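Local coordinates for alkaline serine protease (Thermobifida fusca, PDB 2PFE), which probably cleaves peptide bonds within proteins as an S1-family serine protease, this chain being its protease domain, crystallised with a sulfonyl fluoride inhibitor, at residues S21-S26 / D69-L74; F30-H35 / G61-T66; T93-C98 / W144-Q149; T129-C134 / T167-I172. All coordinates share one frame; numbering follows the deposited sequence. Where two conformers were deposited one is given.

Contact 1: S21-S26 / D69-L74; sequences SVRQGS and DTVTPL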
loop_
_atom_site.group_PDB
_atom_site.type_symbol
_atom_site.label_atom_id
_atom_site.label_comp_id
_atom_site.label_asym_id
_atom_site.label_seq_id
_atom_site.Cartn_x
_atom_site.Cartn_y
_atom_site.Cartn_z
ATOM N N SER A 21 -1.411 -8.697 -0.021
ATOM C CA SER A 21 -1.829 -9.804 -0.900
ATOM C C SER A 21 -3.336 -9.751 -1.150
ATOM O O SER A 21 -4.127 -9.490 -0.222
ATOM C CB SER A 21 -1.496 -11.163 -0.295
ATOM O OG SER A 21 -0.090 -11.383 -0.252
ATOM N N VAL A 22 -3.725 -10.015 -2.398
ATOM C CA VAL A 22 -5.142 -10.082 -2.798
ATOM C C VAL A 22 -5.389 -11.266 -3.726
ATOM O O VAL A 22 -4.450 -11.836 -4.276
ATOM C CB VAL A 22 -5.628 -8.776 -3.508
ATOM C CG1 VAL A 22 -5.605 -7.564 -2.568
ATOM C CG2 VAL A 22 -4.845 -8.497 -4.797
ATOM N N ARG A 23 -6.661 -11.623 -3.872
ATOM C CA ARG A 23 -7.112 -12.571 -4.890
ATOM C C ARG A 23 -8.164 -11.912 -5.776
ATOM O O ARG A 23 -8.888 -11.032 -5.325
ATOM C CB ARG A 23 -7.737 -13.820 -4.254
ATOM C CG ARG A 23 -6.826 -14.597 -3.349
ATOM C CD ARG A 23 -7.589 -15.734 -2.686
ATOM N NE ARG A 23 -6.756 -16.434 -1.707
ATOM C CZ ARG A 23 -5.787 -17.293 -2.012
ATOM N NH1 ARG A 23 -5.520 -17.596 -3.282
ATOM N NH2 ARG A 23 -5.083 -17.866 -1.038
ATOM N N GLN A 24 -8.243 -12.359 -7.029
ATOM C CA GLN A 24 -9.340 -12.003 -7.910
ATOM C C GLN A 24 -9.744 -13.299 -8.571
ATOM O O GLN A 24 -9.062 -13.784 -9.471
ATOM C CB GLN A 24 -8.911 -10.979 -8.960
ATOM C CG GLN A 24 -10.088 -10.452 -9.816
ATOM C CD GLN A 24 -9.648 -9.433 -10.848
ATOM O OE1 GLN A 24 -9.036 -9.786 -11.857
ATOM N NE2 GLN A 24 -9.964 -8.161 -10.605
ATOM N N GLY A 25 -10.837 -13.873 -8.086
ATOM C CA GLY A 25 -11.225 -15.220 -8.487
ATOM C C GLY A 25 -10.070 -16.177 -8.234
ATOM O O GLY A 25 -9.649 -16.361 -7.085
ATOM N N SER A 26 -9.527 -16.734 -9.312
ATOM C CA SER A 26 -8.420 -17.683 -9.227
ATOM C C SER A 26 -7.046 -17.008 -9.287
ATOM O O SER A 26 -6.033 -17.636 -8.978
ATOM C CB SER A 26 -8.529 -18.735 -10.331
ATOM O OG SER A 26 -8.436 -18.153 -11.621
ATOM N N ASP A 69 5.499 -16.976 -7.194
ATOM C CA ASP A 69 5.360 -16.339 -5.881
ATOM C C ASP A 69 4.020 -16.666 -5.217
ATOM O O ASP A 69 3.073 -17.087 -5.888
ATOM C CB ASP A 69 5.607 -14.835 -6.001
ATOM C CG ASP A 69 7.010 -14.527 -6.490
ATOM O OD1 ASP A 69 7.954 -14.560 -5.668
ATOM O OD2 ASP A 69 7.171 -14.277 -7.703
ATOM N N THR A 70 3.950 -16.489 -3.899
ATOM C CA THR A 70 2.800 -16.946 -3.119
ATOM C C THR A 70 2.249 -15.863 -2.196
ATOM O O THR A 70 2.994 -15.261 -1.429
ATOM C CB THR A 70 3.152 -18.202 -2.268
ATOM O OG1 THR A 70 3.737 -19.212 -3.106
ATOM C CG2 THR A 70 1.902 -18.779 -1.598
ATOM N N VAL A 71 0.936 -15.659 -2.256
ATOM C CA VAL A 71 0.256 -14.708 -1.372
ATOM C C VAL A 71 0.233 -15.179 0.094
ATOM O O VAL A 71 0.130 -16.381 0.388
ATOM C CB VAL A 71 -1.172 -14.382 -1.875
ATOM C CG1 VAL A 71 -1.098 -13.624 -3.205
ATOM C CG2 VAL A 71 -2.053 -15.639 -1.980
ATOM N N THR A 72 0.382 -14.214 1.001
ATOM C CA THR A 72 0.275 -14.444 2.436
ATOM C C THR A 72 -0.578 -13.327 3.050
ATOM O O THR A 72 -0.688 -12.227 2.475
ATOM C CB THR A 72 1.669 -14.462 3.146
ATOM O OG1 THR A 72 2.140 -13.118 3.325
ATOM C CG2 THR A 72 2.707 -15.312 2.376
ATOM N N PRO A 73 -1.187 -13.587 4.219
ATOM C CA PRO A 73 -1.859 -12.492 4.917
ATOM C C PRO A 73 -0.904 -11.699 5.813
ATOM O O PRO A 73 -1.304 -11.223 6.880
ATOM C CB PRO A 73 -2.876 -13.229 5.774
ATOM C CG PRO A 73 -2.185 -14.497 6.136
ATOM C CD PRO A 73 -1.358 -14.878 4.922
ATOM N N LEU A 74 0.349 -11.554 5.381
ATOM C CA LEU A 74 1.384 -11.028 6.259
ATOM C C LEU A 74 1.844 -9.637 5.862
ATOM O O LEU A 74 1.834 -9.279 4.674
ATOM C CB LEU A 74 2.590 -11.947 6.248
ATOM C CG LEU A 74 2.321 -13.337 6.824
ATOM C CD1 LEU A 74 3.555 -14.206 6.684
ATOM C CD2 LEU A 74 1.847 -13.242 8.284
HETATM O O HOH W 1 -0.569 -8.981 2.828
#

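Contact 2: F30-H35 / G61-T66; sequences FATAGH and GWVRIT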
loop_
_atom_site.group_PDB
_atom_site.type_symbol
_atom_site.label_atom_id
_atom_site.label_comp_id
_atom_site.label_asym_id
_atom_site.label_seq_id
_atom_site.Cartn_x
_atom_site.Cartn_y
_atom_site.Cartn_z
ATOM N N PHE A 30 -1.160 -8.376 -5.485
ATOM C CA PHE A 30 -1.123 -7.535 -4.319
ATOM C C PHE A 30 -1.616 -6.138 -4.658
ATOM O O PHE A 30 -1.399 -5.647 -5.767
ATOM C CB PHE A 30 0.278 -7.523 -3.685
ATOM C CG PHE A 30 1.384 -7.061 -4.600
ATOM C CD1 PHE A 30 1.691 -5.703 -4.708
ATOM C CD2 PHE A 30 2.168 -7.976 -5.314
ATOM C CE1 PHE A 30 2.747 -5.264 -5.533
ATOM C CE2 PHE A 30 3.223 -7.535 -6.138
ATOM C CZ PHE A 30 3.503 -6.190 -6.246
ATOM N N ALA A 31 -2.320 -5.526 -3.713
ATOM C CA ALA A 31 -2.686 -4.114 -3.791
ATOM C C ALA A 31 -1.453 -3.242 -3.615
ATOM O O ALA A 31 -0.507 -3.588 -2.893
ATOM C CB ALA A 31 -3.721 -3.762 -2.727
ATOM N N THR A 32 -1.529 -2.066 -4.234
ATOM C CA THR A 32 -0.446 -1.113 -4.218
ATOM C C THR A 32 -1.002 0.267 -4.567
ATOM O O THR A 32 -2.221 0.418 -4.736
ATOM C CB THR A 32 0.715 -1.536 -5.166
ATOM O OG1 THR A 32 1.809 -0.633 -4.989
ATOM C CG2 THR A 32 0.290 -1.571 -6.642
ATOM N N ALA A 33 -0.116 1.260 -4.674
ATOM C CA ALA A 33 -0.477 2.595 -5.104
ATOM C C ALA A 33 -0.576 2.628 -6.631
ATOM O O ALA A 33 0.266 2.046 -7.340
ATOM C CB ALA A 33 0.584 3.598 -4.625
ATOM N N GLY A 34 -1.578 3.350 -7.146
ATOM C CA GLY A 34 -1.745 3.536 -8.591
ATOM C C GLY A 34 -0.537 4.184 -9.236
ATOM O O GLY A 34 -0.184 3.859 -10.381
ATOM N N HIS A 35 0.104 5.109 -8.518
ATOM C CA HIS A 35 1.194 5.895 -9.109
ATOM C C HIS A 35 2.467 5.086 -9.333
ATOM O O HIS A 35 3.387 5.541 -10.029
ATOM C CB HIS A 35 1.505 7.167 -8.295
ATOM C CG HIS A 35 2.296 6.916 -7.047
ATOM N ND1 HIS A 35 1.754 7.015 -5.785
ATOM C CD2 HIS A 35 3.606 6.608 -6.872
ATOM C CE1 HIS A 35 2.682 6.736 -4.884
ATOM N NE2 HIS A 35 3.815 6.491 -5.517
ATOM N N GLY A 61 -4.106 0.676 -7.106
ATOM C CA GLY A 61 -3.661 -0.254 -8.129
ATOM C C GLY A 61 -3.511 -1.637 -7.559
ATOM O O GLY A 61 -3.564 -1.830 -6.325
ATOM N N TRP A 62 -3.331 -2.597 -8.449
ATOM C CA TRP A 62 -2.901 -3.909 -8.024
ATOM C C TRP A 62 -2.063 -4.583 -9.093
ATOM O O TRP A 62 -2.155 -4.251 -10.282
ATOM C CB TRP A 62 -4.084 -4.784 -7.563
ATOM C CG TRP A 62 -4.895 -5.398 -8.642
ATOM C CD1 TRP A 62 -5.797 -4.771 -9.455
ATOM C CD2 TRP A 62 -4.925 -6.789 -9.003
ATOM N NE1 TRP A 62 -6.375 -5.683 -10.310
ATOM C CE2 TRP A 62 -5.872 -6.926 -10.047
ATOM C CE3 TRP A 62 -4.254 -7.927 -8.541
ATOM C CZ2 TRP A 62 -6.144 -8.159 -10.663
ATOM C CZ3 TRP A 62 -4.529 -9.166 -9.152
ATOM C CH2 TRP A 62 -5.464 -9.264 -10.201
ATOM N N VAL A 63 -1.202 -5.480 -8.621
ATOM C CA VAL A 63 -0.273 -6.234 -9.451
ATOM C C VAL A 63 -0.671 -7.705 -9.433
ATOM O O VAL A 63 -0.823 -8.283 -8.364
ATOM C CB VAL A 63 1.182 -6.052 -8.942
ATOM C CG1 VAL A 63 2.141 -7.045 -9.640
ATOM C CG2 VAL A 63 1.625 -4.592 -9.162
ATOM N N ARG A 64 -0.866 -8.290 -10.613
ATOM C CA ARG A 64 -1.077 -9.728 -10.705
ATOM C C ARG A 64 0.272 -10.419 -10.779
ATOM O O ARG A 64 1.124 -10.073 -11.598
ATOM C CB ARG A 64 -1.947 -10.098 -11.912
ATOM C CG ARG A 64 -2.444 -11.557 -11.916
ATOM C CD ARG A 64 -3.268 -11.900 -13.179
ATOM N NE ARG A 64 -3.963 -10.747 -13.766
ATOM C CZ ARG A 64 -5.280 -10.513 -13.727
ATOM N NH1 ARG A 64 -6.130 -11.350 -13.123
ATOM N NH2 ARG A 64 -5.758 -9.418 -14.308
ATOM N N ILE A 65 0.454 -11.390 -9.902
ATOM C CA ILE A 65 1.716 -12.142 -9.836
ATOM C C ILE A 65 1.621 -13.476 -10.601
ATOM O O ILE A 65 0.570 -13.795 -11.166
ATOM C CB ILE A 65 2.153 -12.371 -8.371
ATOM C CG1 ILE A 65 1.080 -13.165 -7.615
ATOM C CG2 ILE A 65 2.401 -11.027 -7.681
ATOM C CD1 ILE A 65 1.540 -13.730 -6.284
ATOM N N THR A 66 2.722 -14.231 -10.622
ATOM C CA THR A 66 2.781 -15.519 -11.317
ATOM C C THR A 66 2.877 -16.639 -10.285
ATOM O O THR A 66 2.914 -16.383 -9.077
ATOM C CB THR A 66 3.980 -15.586 -12.300
ATOM O OG1 THR A 66 5.207 -15.706 -11.563
ATOM C CG2 THR A 66 4.034 -14.339 -13.188
#

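Contact 3: T93-C98 / W144-Q149; sequences TGSSVC and WLTGSQ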
loop_
_atom_site.group_PDB
_atom_site.type_symbol
_atom_site.label_atom_id
_atom_site.label_comp_id
_atom_site.label_asym_id
_atom_site.label_seq_id
_atom_site.Cartn_x
_atom_site.Cartn_y
_atom_site.Cartn_z
ATOM N N THR A 93 -11.104 8.347 12.591
ATOM C CA THR A 93 -10.256 9.518 12.689
ATOM C C THR A 93 -9.782 9.641 14.132
ATOM O O THR A 93 -10.555 9.433 15.083
ATOM C CB THR A 93 -11.022 10.762 12.230
ATOM O OG1 THR A 93 -11.370 10.601 10.846
ATOM C CG2 THR A 93 -10.168 12.025 12.371
ATOM N N GLY A 94 -8.490 9.899 14.289
ATOM C CA GLY A 94 -7.867 9.971 15.600
ATOM C C GLY A 94 -7.181 8.681 16.037
ATOM O O GLY A 94 -6.433 8.673 17.019
ATOM N N SER A 95 -7.454 7.575 15.341
ATOM C CA SER A 95 -6.870 6.287 15.704
ATOM C C SER A 95 -5.363 6.252 15.440
ATOM O O SER A 95 -4.879 6.913 14.515
ATOM C CB SER A 95 -7.517 5.174 14.879
ATOM O OG SER A 95 -6.998 3.900 15.258
ATOM N N SER A 96 -4.635 5.457 16.210
ATOM C CA SER A 96 -3.265 5.131 15.839
ATOM C C SER A 96 -3.276 4.298 14.566
ATOM O O SER A 96 -4.254 3.593 14.256
ATOM C CB SER A 96 -2.604 4.334 16.968
ATOM O OG SER A 96 -3.333 3.150 17.212
ATOM N N VAL A 97 -2.167 4.352 13.838
ATOM C CA VAL A 97 -2.020 3.565 12.638
ATOM C C VAL A 97 -0.520 3.419 12.385
ATOM O O VAL A 97 0.276 4.281 12.787
ATOM C CB VAL A 97 -2.763 4.241 11.454
ATOM C CG1 VAL A 97 -2.098 5.570 11.063
ATOM C CG2 VAL A 97 -2.903 3.314 10.249
ATOM N N CYS A 98 -0.128 2.317 11.753
ATOM C CA CYS A 98 1.267 2.123 11.362
ATOM C C CYS A 98 1.343 1.714 9.913
ATOM O O CYS A 98 0.408 1.099 9.388
ATOM C CB CYS A 98 1.927 1.035 12.199
ATOM S SG CYS A 98 1.963 1.342 14.000
ATOM N N TRP A 144 -0.959 -0.088 5.499
ATOM C CA TRP A 144 -1.271 0.601 6.751
ATOM C C TRP A 144 -2.165 -0.311 7.554
ATOM O O TRP A 144 -3.124 -0.877 7.005
ATOM C CB TRP A 144 -2.018 1.917 6.466
ATOM C CG TRP A 144 -1.141 2.911 5.786
ATOM C CD1 TRP A 144 -0.692 2.853 4.503
ATOM C CD2 TRP A 144 -0.560 4.112 6.361
ATOM N NE1 TRP A 144 0.138 3.921 4.235
ATOM C CE2 TRP A 144 0.237 4.707 5.353
ATOM C CE3 TRP A 144 -0.618 4.716 7.631
ATOM C CZ2 TRP A 144 0.936 5.900 5.546
ATOM C CZ3 TRP A 144 0.116 5.898 7.843
ATOM C CH2 TRP A 144 0.875 6.478 6.791
ATOM N N LEU A 145 -1.843 -0.450 8.834
ATOM C CA LEU A 145 -2.579 -1.298 9.770
ATOM C C LEU A 145 -2.938 -0.544 11.034
ATOM O O LEU A 145 -2.128 0.241 11.577
ATOM C CB LEU A 145 -1.752 -2.534 10.169
ATOM C CG LEU A 145 -1.519 -3.622 9.124
ATOM C CD1 LEU A 145 -0.394 -4.532 9.609
ATOM C CD2 LEU A 145 -2.786 -4.389 8.853
ATOM N N THR A 146 -4.163 -0.755 11.484
ATOM C CA THR A 146 -4.516 -0.431 12.855
ATOM C C THR A 146 -4.781 -1.778 13.499
ATOM O O THR A 146 -5.784 -2.440 13.193
ATOM C CB THR A 146 -5.737 0.499 12.940
ATOM O OG1 THR A 146 -5.419 1.730 12.271
ATOM C CG2 THR A 146 -6.082 0.783 14.405
ATOM N N GLY A 147 -3.870 -2.198 14.376
ATOM C CA GLY A 147 -3.884 -3.581 14.887
ATOM C C GLY A 147 -3.748 -4.559 13.732
ATOM O O GLY A 147 -2.821 -4.449 12.927
ATOM N N SER A 148 -4.692 -5.496 13.623
ATOM C CA SER A 148 -4.690 -6.462 12.515
ATOM C C SER A 148 -5.600 -6.059 11.331
ATOM O O SER A 148 -5.842 -6.850 10.403
ATOM C CB SER A 148 -5.097 -7.831 13.042
ATOM O OG SER A 148 -6.418 -7.751 13.533
ATOM N N GLN A 149 -6.083 -4.819 11.346
ATOM C CA GLN A 149 -7.027 -4.349 10.331
ATOM C C GLN A 149 -6.368 -3.458 9.276
ATOM O O GLN A 149 -5.825 -2.382 9.589
ATOM C CB GLN A 149 -8.214 -3.618 10.979
ATOM C CG GLN A 149 -8.984 -4.489 12.001
ATOM C CD GLN A 149 -9.699 -5.691 11.383
ATOM O OE1 GLN A 149 -10.128 -5.660 10.234
ATOM N NE2 GLN A 149 -9.841 -6.759 12.167
#

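Contact 4: T129-C134 / T167-I172; sequences TRTTAC and TFFQPI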
loop_
_atom_site.group_PDB
_atom_site.type_symbol
_atom_site.label_atom_id
_atom_site.label_comp_id
_atom_site.label_asym_id
_atom_site.label_seq_id
_atom_site.Cartn_x
_atom_site.Cartn_y
_atom_site.Cartn_z
ATOM N N THR A 129 -6.371 9.757 3.138
ATOM C CA THR A 129 -6.340 9.933 4.583
ATOM C C THR A 129 -4.976 10.452 5.008
ATOM O O THR A 129 -3.968 9.826 4.695
ATOM C CB THR A 129 -6.634 8.594 5.285
ATOM O OG1 THR A 129 -7.951 8.168 4.913
ATOM C CG2 THR A 129 -6.558 8.740 6.815
ATOM N N ARG A 130 -4.968 11.599 5.682
ATOM C CA ARG A 130 -3.747 12.231 6.183
ATOM C C ARG A 130 -3.390 11.650 7.547
ATOM O O ARG A 130 -4.270 11.482 8.411
ATOM C CB ARG A 130 -3.931 13.760 6.267
ATOM C CG ARG A 130 -2.702 14.455 6.724
ATOM C CD ARG A 130 -2.912 15.952 6.754
ATOM N NE ARG A 130 -3.515 16.402 8.017
ATOM C CZ ARG A 130 -4.616 17.147 8.124
ATOM N NH1 ARG A 130 -5.292 17.547 7.052
ATOM N NH2 ARG A 130 -5.051 17.505 9.319
ATOM N N THR A 131 -2.112 11.331 7.738
ATOM C CA THR A 131 -1.613 10.866 9.029
ATOM C C THR A 131 -0.340 11.600 9.421
ATOM O O THR A 131 0.322 12.214 8.588
ATOM C CB THR A 131 -1.286 9.346 9.041
ATOM O OG1 THR A 131 0.042 9.120 8.544
ATOM C CG2 THR A 131 -2.292 8.529 8.202
ATOM N N THR A 132 0.029 11.459 10.690
ATOM C CA THR A 132 1.273 12.007 11.180
ATOM C C THR A 132 2.481 11.075 11.042
ATOM O O THR A 132 3.561 11.452 11.492
ATOM C CB THR A 132 1.166 12.345 12.662
ATOM O OG1 THR A 132 0.891 11.135 13.394
ATOM C CG2 THR A 132 0.093 13.436 12.923
ATOM N N ALA A 133 2.319 9.877 10.453
ATOM C CA ALA A 133 3.458 9.003 10.203
ATOM C C ALA A 133 4.347 9.536 9.090
ATOM O O ALA A 133 3.860 10.247 8.214
ATOM C CB ALA A 133 2.971 7.603 9.855
ATOM N N CYS A 134 5.638 9.203 9.129
ATOM C CA CYS A 134 6.568 9.624 8.077
ATOM C C CYS A 134 6.737 8.526 7.027
ATOM O O CYS A 134 6.427 7.362 7.282
ATOM C CB CYS A 134 7.927 9.964 8.679
ATOM S SG CYS A 134 8.734 8.510 9.486
ATOM N N THR A 167 2.028 11.953 5.948
ATOM C CA THR A 167 1.873 10.957 4.898
ATOM C C THR A 167 0.420 10.710 4.673
ATOM O O THR A 167 -0.347 10.617 5.626
ATOM C CB THR A 167 2.435 9.642 5.373
ATOM O OG1 THR A 167 1.902 9.465 6.701
ATOM C CG2 THR A 167 3.941 9.691 5.345
ATOM N N PHE A 168 0.085 10.514 3.413
ATOM C CA PHE A 168 -1.267 10.237 2.950
ATOM C C PHE A 168 -1.372 8.778 2.511
ATOM O O PHE A 168 -0.487 8.273 1.814
ATOM C CB PHE A 168 -1.616 11.158 1.773
ATOM C CG PHE A 168 -1.658 12.591 2.146
ATOM C CD1 PHE A 168 -0.529 13.401 2.051
ATOM C CD2 PHE A 168 -2.834 13.133 2.614
ATOM C CE1 PHE A 168 -0.601 14.764 2.413
ATOM C CE2 PHE A 168 -2.926 14.479 2.963
ATOM C CZ PHE A 168 -1.823 15.283 2.885
ATOM N N PHE A 169 -2.482 8.139 2.857
ATOM C CA PHE A 169 -2.806 6.829 2.316
ATOM C C PHE A 169 -4.106 6.783 1.512
ATOM O O PHE A 169 -5.048 7.507 1.806
ATOM C CB PHE A 169 -2.695 5.706 3.380
ATOM C CG PHE A 169 -3.782 5.662 4.437
ATOM C CD1 PHE A 169 -5.045 5.156 4.139
ATOM C CD2 PHE A 169 -3.484 5.983 5.780
ATOM C CE1 PHE A 169 -6.004 5.008 5.134
ATOM C CE2 PHE A 169 -4.431 5.841 6.775
ATOM C CZ PHE A 169 -5.703 5.340 6.461
ATOM N N GLN A 170 -4.100 5.903 0.510
ATOM C CA GLN A 170 -5.294 5.545 -0.249
ATOM C C GLN A 170 -5.991 4.459 0.567
ATOM O O GLN A 170 -5.426 3.399 0.763
ATOM C CB GLN A 170 -4.839 5.016 -1.622
ATOM C CG GLN A 170 -5.823 4.122 -2.339
ATOM C CD GLN A 170 -7.091 4.861 -2.739
ATOM O OE1 GLN A 170 -8.191 4.542 -2.270
ATOM N NE2 GLN A 170 -6.943 5.874 -3.588
ATOM N N PRO A 171 -7.206 4.721 1.076
ATOM C CA PRO A 171 -7.945 3.705 1.829
ATOM C C PRO A 171 -8.108 2.394 1.042
ATOM O O PRO A 171 -8.257 2.400 -0.198
ATOM C CB PRO A 171 -9.293 4.386 2.134
ATOM C CG PRO A 171 -8.923 5.849 2.161
ATOM C CD PRO A 171 -7.937 5.999 1.025
ATOM N N ILE A 172 -8.018 1.283 1.764
ATOM C CA ILE A 172 -7.967 -0.027 1.117
ATOM C C ILE A 172 -9.305 -0.506 0.590
ATOM O O ILE A 172 -9.368 -1.099 -0.488
ATOM C CB ILE A 172 -7.315 -1.102 2.018
ATOM C CG1 ILE A 172 -7.071 -2.416 1.255
ATOM C CG2 ILE A 172 -8.137 -1.375 3.285
ATOM C CD1 ILE A 172 -6.127 -2.291 0.065
#

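Contact 1: S21-S26 / D69-L74
S21 and T72 make the direct polar link. The S21 hydroxyl donates to the backbone carbonyl of T72, with S21 OG 2.9 Å from T72 O. It approaches in the carbonyl plane, on a lone pair. OG is placed there by a first torsion that sets it opposite the S21 carbonyl carbon (chi1 -68°). A water adds a second link. It accepts from S21 N at 3.0 Å and lies 3.0 Å from L74 O. T72 OG1 accepts from L74 N at 3.1 Å, which makes an ST turn at the corner of the chain. The same hydroxyl is also bonded to the backbone O of I3.

The packing contacts centre on V71. V71 CB lies 3.6 Å from S21 CB, and V71 CG1 is 3.9 Å from V22 O. V71 CG2 sits over one face of the R23 guanidinium, toward the rim, 3.9 Å from R23 NH2. V71 also packs on I65 and T28.

The two strands run at 115° to each other, so this is side-chain packing across strands and not sheet pairing. Strand 70-72 pairs in parallel with strand 2-5. Strand 20-24 belongs to the N-terminal six-stranded sheet of the chymotrypsin-like double-barrel fold.

Contact 2: F30-H35 / G61-T66
The F30 ring lies with one face over V63. V63 CB is 3.8 Å from the F30 ring centroid and 20° off the ring normal, a CH-pi contact offset toward the rim. The two side chains run side by side in the same direction. CG of F30 stands between its own backbone N and carbonyl carbon (chi1 58°), which brings the ring back over V63. I65 CG2 reaches F30 CD2 at 3.9 Å, its side chain at about a right angle to that of F30. With an alanine here, the V63 and I65 side chains would probably lose the ring they pack on, leaving a gap on this side of the sheet.

The backbones hold this register. F30 and V63 form an antiparallel hydrogen-bonded pair, with V63 N 2.9 Å from F30 O. T32 N donates to G61 O at 2.9 Å. This is the meeting of strands 27-32 and 60-65 in the N-terminal barrel of the chymotrypsin-like fold. G61 has no side chain and lets G34 pack closely, with G34 CA 4.3 Å from G61 CA.

Further out, Y9 meets the F30 ring edge-to-face and bonds T32 OG1 through its hydroxyl. H35, predicted to belong to the charge relay system, bonds D59 OD2 through ND1 and touches the bound inhibitor.

Contact 3: T93-C98 / W144-Q149
C98 and L145 form an antiparallel hydrogen-bonded pair. C98 N donates to L145 O at 2.9 Å, and L145 N donates to C98 O at 2.8 Å. The strand segments run at 142° to each other. From T146 to Q149 the chain reverses in a type II' turn.

T146 extends the pairing with its side chain. T146 OG1 donates to S96 O at 3.0 Å, in the carbonyl plane. It lies anti to its own carbonyl carbon (chi1 -61°), which turns it to face S96. S96 O also accepts from S95 OG at 2.9 Å, so two hydroxyls grip this oxygen. The methyl CG2 of T146 lies 3.4 Å from S95 OG.

V97 meets W144 at the edge of the indole. V97 CG1 is in the ring plane, 3.8 Å from W144 CE3. V97 CG2 is 3.7 Å from the same W144 CE3 and also packs against T146 OG1. The indole NE1 is bonded to T154 OG1.

The pair joins strands 96-101 and 143-146 and so closes the C-terminal barrel. V97 also packs on I111 of strand 105-113, and C98 is tied to C108 of that strand by a disulfide. On its other side, strand 143-146 is flanked by strand 149-157.

Contact 4: T129-C134 / T167-I172
F169 and T129 face each other across antiparallel strands of the C-terminal barrel of the chymotrypsin-like fold. Their backbones form a hydrogen-bonded pair, with T129 N to F169 O and F169 N to T129 O both at 2.9 Å.

The F169 side chain starts at CB, near W144 NE1, and its ring meets the W144 ring. A chi1 of 73° folds the F169 ring over the backbone, level with T129. F169 CD2 meets T131 CG2 at 3.7 Å. CE1 lies near T129 OG1, and CE2 near the T129 and T131 methyls. At the tip, F169 CZ is 3.5 Å from T129 CG2. T129 CB sits over the ring centre, 14° off the normal, a CH-pi contact. P171 CA lies at the ring edge, in its plane. A serine in place of F169 would probably leave the T129 and T131 methyls without their ring and open a gap beside the W144 ring.

R130 and F168 pack beside each other on the opposite face of the sheet. R130 CB is 3.5 Å from F168 CE2. The guanidinium and ring planes stand 84° apart, and R130 NE bonds Q112 OE1. T131 OG1 accepts from A133 N, forming an ST turn. Across the strands, T131 N donates to T167 O at 2.8 Å.

Contacts 1 and 2 belong to the N-terminal half, contacts 3 and 4 to the C-terminal half. Contacts 1 and 2 are centred 11 Å apart. Contact 2 lies in the sheet of strands 20-24, 27-32 and 60-65, which contact 1 joins through strand 20-24 alone. The segments of contact 2 fall between those of contact 1 along the chain. Contacts 3 and 4 lie 10 Å apart in the other barrel, and their segments alternate in sequence. W144 of contact 3 packs against T131, A133, T167 and F169 of contact 4. Contacts 2 and 4, 18 Å apart, touch through A31 and I172. The predicted catalytic residues and the inhibitor lie between the barrels, as in this family.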